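Local coordinates for putative short-chain dehydrogenase/reductase (Burkholderia xenovorans, PDB 5JY1), which binds NAD as a member of the short-chain dehydrogenase/reductase family and probably reduces or oxidises its substrate with that cofactor, perhaps as a 3-oxoacyl-[acyl-carrier-protein] reductase, at residues M9-Q14 against A234-A239; R83-V86 against S91-I94. One frame throughout, in Å; residues are numbered along the deposited sequence.

Contact 1: M9-Q14 against A234-A239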
loop_
_atom_site.group_PDB
_atom_site.type_symbol
_atom_site.label_atom_id
_atom_site.label_comp_id
_atom_site.label_asym_id
_atom_site.label_seq_id
_atom_site.Cartn_x
_atom_site.Cartn_y
_atom_site.Cartn_z
ATOM N N MET A 9 9.813 -35.345 4.969
ATOM C CA MET A 9 10.810 -34.409 5.472
ATOM C C MET A 9 10.141 -33.135 5.975
ATOM O O MET A 9 9.532 -32.403 5.194
ATOM C CB MET A 9 11.832 -34.072 4.381
ATOM N N GLY A 10 10.250 -32.875 7.278
ATOM C CA GLY A 10 9.695 -31.652 7.826
ATOM C C GLY A 10 10.408 -30.424 7.292
ATOM O O GLY A 10 11.600 -30.444 6.998
ATOM N N LEU A 11 9.655 -29.328 7.182
ATOM C CA LEU A 11 10.170 -28.109 6.572
ATOM C C LEU A 11 11.159 -27.366 7.454
ATOM O O LEU A 11 11.853 -26.473 6.953
ATOM C CB LEU A 11 9.012 -27.179 6.206
ATOM C CG LEU A 11 8.156 -27.610 5.009
ATOM C CD1 LEU A 11 6.958 -26.698 4.836
ATOM C CD2 LEU A 11 9.004 -27.639 3.745
ATOM N N LEU A 12 11.242 -27.705 8.742
ATOM C CA LEU A 12 12.120 -26.998 9.670
ATOM C C LEU A 12 13.075 -27.958 10.372
ATOM O O LEU A 12 13.549 -27.668 11.475
ATOM C CB LEU A 12 11.307 -26.207 10.697
ATOM C CG LEU A 12 10.197 -25.299 10.163
ATOM C CD1 LEU A 12 9.456 -24.623 11.306
ATOM C CD2 LEU A 12 10.750 -24.258 9.199
ATOM N N GLU A 13 13.367 -29.100 9.749
ATOM C CA GLU A 13 14.273 -30.061 10.364
ATOM C C GLU A 13 15.630 -29.423 10.630
ATOM O O GLU A 13 16.128 -28.619 9.836
ATOM C CB GLU A 13 14.425 -31.298 9.477
ATOM C CG GLU A 13 13.290 -32.296 9.632
ATOM C CD GLU A 13 13.447 -33.508 8.739
ATOM O OE1 GLU A 13 14.495 -33.626 8.069
ATOM O OE2 GLU A 13 12.519 -34.345 8.705
ATOM N N GLN A 14 16.213 -29.776 11.778
ATOM C CA GLN A 14 17.509 -29.282 12.241
ATOM C C GLN A 14 17.535 -27.770 12.464
ATOM O O GLN A 14 18.616 -27.189 12.596
ATOM C CB GLN A 14 18.642 -29.692 11.293
ATOM C CG GLN A 14 19.021 -31.174 11.385
ATOM C CD GLN A 14 18.097 -32.065 10.585
ATOM O OE1 GLN A 14 17.853 -31.820 9.404
ATOM N NE2 GLN A 14 17.573 -33.104 11.225
ATOM N N ALA A 234 1.363 -20.359 7.663
ATOM C CA ALA A 234 1.935 -19.119 7.147
ATOM C C ALA A 234 3.226 -18.778 7.882
ATOM O O ALA A 234 4.203 -18.322 7.274
ATOM C CB ALA A 234 0.922 -17.979 7.277
ATOM N N ALA A 235 3.246 -19.002 9.193
ATOM C CA ALA A 235 4.484 -18.854 9.947
ATOM C C ALA A 235 5.544 -19.843 9.474
ATOM O O ALA A 235 6.724 -19.491 9.359
ATOM C CB ALA A 235 4.204 -19.038 11.437
ATOM N N VAL A 236 5.151 -21.095 9.218
ATOM C CA VAL A 236 6.111 -22.076 8.716
ATOM C C VAL A 236 6.713 -21.611 7.392
ATOM O O VAL A 236 7.926 -21.713 7.176
ATOM C CB VAL A 236 5.444 -23.459 8.585
ATOM C CG1 VAL A 236 6.369 -24.428 7.839
ATOM C CG2 VAL A 236 5.122 -24.026 9.968
ATOM N N PHE A 237 5.878 -21.092 6.486
ATOM C CA PHE A 237 6.394 -20.551 5.229
ATOM C C PHE A 237 7.499 -19.533 5.483
ATOM O O PHE A 237 8.607 -19.651 4.944
ATOM C CB PHE A 237 5.257 -19.915 4.424
ATOM C CG PHE A 237 5.721 -19.188 3.173
ATOM C CD1 PHE A 237 6.215 -19.895 2.080
ATOM C CD2 PHE A 237 5.630 -17.805 3.092
ATOM C CE1 PHE A 237 6.640 -19.230 0.934
ATOM C CE2 PHE A 237 6.041 -17.126 1.941
ATOM C CZ PHE A 237 6.539 -17.843 0.863
ATOM N N PHE A 238 7.224 -18.541 6.331
ATOM C CA PHE A 238 8.181 -17.474 6.587
ATOM C C PHE A 238 9.335 -17.904 7.479
ATOM O O PHE A 238 10.240 -17.094 7.715
ATOM C CB PHE A 238 7.475 -16.265 7.215
ATOM C CG PHE A 238 6.712 -15.438 6.219
ATOM C CD1 PHE A 238 7.385 -14.764 5.211
ATOM C CD2 PHE A 238 5.334 -15.327 6.290
ATOM C CE1 PHE A 238 6.697 -13.999 4.285
ATOM C CE2 PHE A 238 4.640 -14.568 5.368
ATOM C CZ PHE A 238 5.322 -13.905 4.362
ATOM N N ALA A 239 9.320 -19.138 7.990
ATOM C CA ALA A 239 10.405 -19.646 8.820
ATOM C C ALA A 239 11.275 -20.669 8.101
ATOM O O ALA A 239 12.202 -21.217 8.717
ATOM C CB ALA A 239 9.836 -20.273 10.101
#

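Contact 2: R83-V86 against S91-I94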
loop_
_atom_site.group_PDB
_atom_site.type_symbol
_atom_site.label_atom_id
_atom_site.label_comp_id
_atom_site.label_asym_id
_atom_site.label_seq_id
_atom_site.Cartn_x
_atom_site.Cartn_y
_atom_site.Cartn_z
ATOM N N ARG A 83 19.968 -17.021 24.726
ATOM C CA ARG A 83 21.100 -17.861 25.115
ATOM C C ARG A 83 20.650 -19.283 25.421
ATOM O O ARG A 83 21.348 -20.242 25.079
ATOM C CB ARG A 83 21.833 -17.287 26.330
ATOM C CG ARG A 83 22.547 -15.964 26.075
ATOM C CD ARG A 83 23.532 -15.635 27.199
ATOM N NE ARG A 83 22.871 -15.461 28.491
ATOM C CZ ARG A 83 22.314 -14.326 28.908
ATOM N NH1 ARG A 83 22.322 -13.247 28.131
ATOM N NH2 ARG A 83 21.742 -14.267 30.105
ATOM N N SER A 84 19.503 -19.433 26.091
ATOM C CA SER A 84 18.988 -20.770 26.385
ATOM C C SER A 84 18.756 -21.570 25.109
ATOM O O SER A 84 19.079 -22.765 25.051
ATOM C CB SER A 84 17.696 -20.674 27.198
ATOM O OG SER A 84 17.929 -20.092 28.475
ATOM N N ALA A 85 18.199 -20.937 24.073
ATOM C CA ALA A 85 18.000 -21.636 22.806
ATOM C C ALA A 85 19.324 -22.146 22.242
ATOM O O ALA A 85 19.436 -23.312 21.847
ATOM C CB ALA A 85 17.298 -20.720 21.793
ATOM N N VAL A 86 20.341 -21.280 22.192
ATOM C CA VAL A 86 21.618 -21.672 21.605
ATOM C C VAL A 86 22.310 -22.718 22.474
ATOM O O VAL A 86 22.862 -23.704 21.964
ATOM C CB VAL A 86 22.506 -20.431 21.387
ATOM C CG1 VAL A 86 23.877 -20.839 20.852
ATOM C CG2 VAL A 86 21.834 -19.449 20.436
ATOM N N SER A 91 21.612 -23.471 18.231
ATOM C CA SER A 91 21.413 -22.352 17.318
ATOM C C SER A 91 20.124 -21.638 17.707
ATOM O O SER A 91 19.381 -22.096 18.579
ATOM C CB SER A 91 21.345 -22.832 15.863
ATOM O OG SER A 91 20.308 -23.795 15.702
ATOM N N LEU A 92 19.857 -20.507 17.041
ATOM C CA LEU A 92 18.528 -19.884 17.082
ATOM C C LEU A 92 18.249 -19.378 15.671
ATOM O O LEU A 92 18.550 -18.228 15.337
ATOM C CB LEU A 92 18.422 -18.766 18.115
ATOM C CG LEU A 92 17.018 -18.141 18.140
ATOM C CD1 LEU A 92 15.924 -19.215 18.287
ATOM C CD2 LEU A 92 16.915 -17.088 19.249
ATOM N N ASP A 93 17.663 -20.252 14.854
ATOM C CA ASP A 93 17.480 -19.995 13.433
ATOM C C ASP A 93 16.249 -19.159 13.133
ATOM O O ASP A 93 16.237 -18.439 12.128
ATOM C CB ASP A 93 17.364 -21.323 12.679
ATOM C CG ASP A 93 18.512 -22.249 12.977
ATOM O OD1 ASP A 93 19.563 -22.098 12.322
ATOM O OD2 ASP A 93 18.371 -23.125 13.869
ATOM N N ILE A 94 15.226 -19.238 13.985
ATOM C CA ILE A 94 13.898 -18.697 13.706
ATOM C C ILE A 94 13.394 -17.969 14.944
ATOM O O ILE A 94 13.354 -18.554 16.033
ATOM C CB ILE A 94 12.906 -19.817 13.331
ATOM C CG1 ILE A 94 13.365 -20.591 12.091
ATOM C CG2 ILE A 94 11.476 -19.263 13.195
ATOM C CD1 ILE A 94 12.829 -22.023 12.059
#

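Contact 1: M9-Q14 against A234-A239
L11 and L12, in the type I beta turn from G10 to E13, face the last turns of helix 227-239, each with its CA 7.6 Å from the CA across from it, V236 for L11 and A239 for L12. The two leucines share the work. L11 brings the tip of one branch, CD1, to V236 CG1 at 3.8 Å, and the two side chains cross at about a right angle. L12 goes deeper. With CG beside its own backbone N (chi1 -50°), it sends CD2 against the backbone carbonyl of A239, 3.4 Å from A239 O and 4.2 Å from A239 CB. F34 of helix 25-36 packs on L12, V236 and A239 alike, making a third wall. On the turn itself, in one of its two conformers, E13 takes a bond from G10 N to OE2 at 3.1 Å, from above the carboxylate plane. E37 takes a bond from L11 N through OE1, and its backbone is hydrogen-bonded to that of L12. The second subunit is close by: its M242 packs on L11 and V236, and F237 stacks on F237 of that subunit. No hydrogen bond joins the two segments, so their direct contact is van der Waals packing. The price is that A239 O, buried against the methyl of L12, finds no polar partner.

Contact 2: R83-V86 against S91-I94
S91, V86 and A85 bury the most surface here, and S91 does it with its backbone. Its CB points away from the helix, while its carbonyl is laid against the last part of helix 75-89: S91 O comes 3.8 Å from V86 CA. The CA atoms of these two residues are 4.3 Å apart. V86 answers with a single methyl. CG2, set beside the backbone N while CG1 is anti to it (chi1 177°), rests on S91 C at 3.9 Å and reaches L92 CB at 4.2 Å. A85 has just its CB to offer, pointed at the returning chain, and it meets the CD1 branch of L92 at 4.1 Å. L92 puts that branch there by holding CG anti to its backbone N, and A134 of helix 113-141 and L18 of strand 16-20 also pack on the L92 side chain. Turned from the helix, S91 OG donates to D93 OD2 at 2.7 Å on the syn side, 32° out of the carboxylate plane. The same oxygen takes V16 N, while OD1 forms a salt bridge with R15, so the D93 carboxylate ties the loop to the start of strand 16-20. A helix turning back through a short loop into the next parallel strand, 94-97, is the alpha-to-beta half of a beta-alpha-beta crossover, the repeating unit of the Rossmann fold found in short-chain dehydrogenases/reductases.

Contact 1 and contact 2 have centres 16 Å apart and meet through I94, whose CD1 lies 3.5 Å from A239 O and 4.2 Å from L12 CD2. Along the chain 9-14 comes first, then both halves of contact 2, and 234-239 last: contact 1 spans 219 intervening residues, contact 2 just four. Both sit around the adjacent central strands 16-20 and 94-97 of the parallel sheet, since 9-14 leads into the first and 91-94 into the second. Contact 1 thus joins the chain's N-terminal end to a late helix at a subunit interface, whereas contact 2 closes a local turn that no other subunit of the assembly touches.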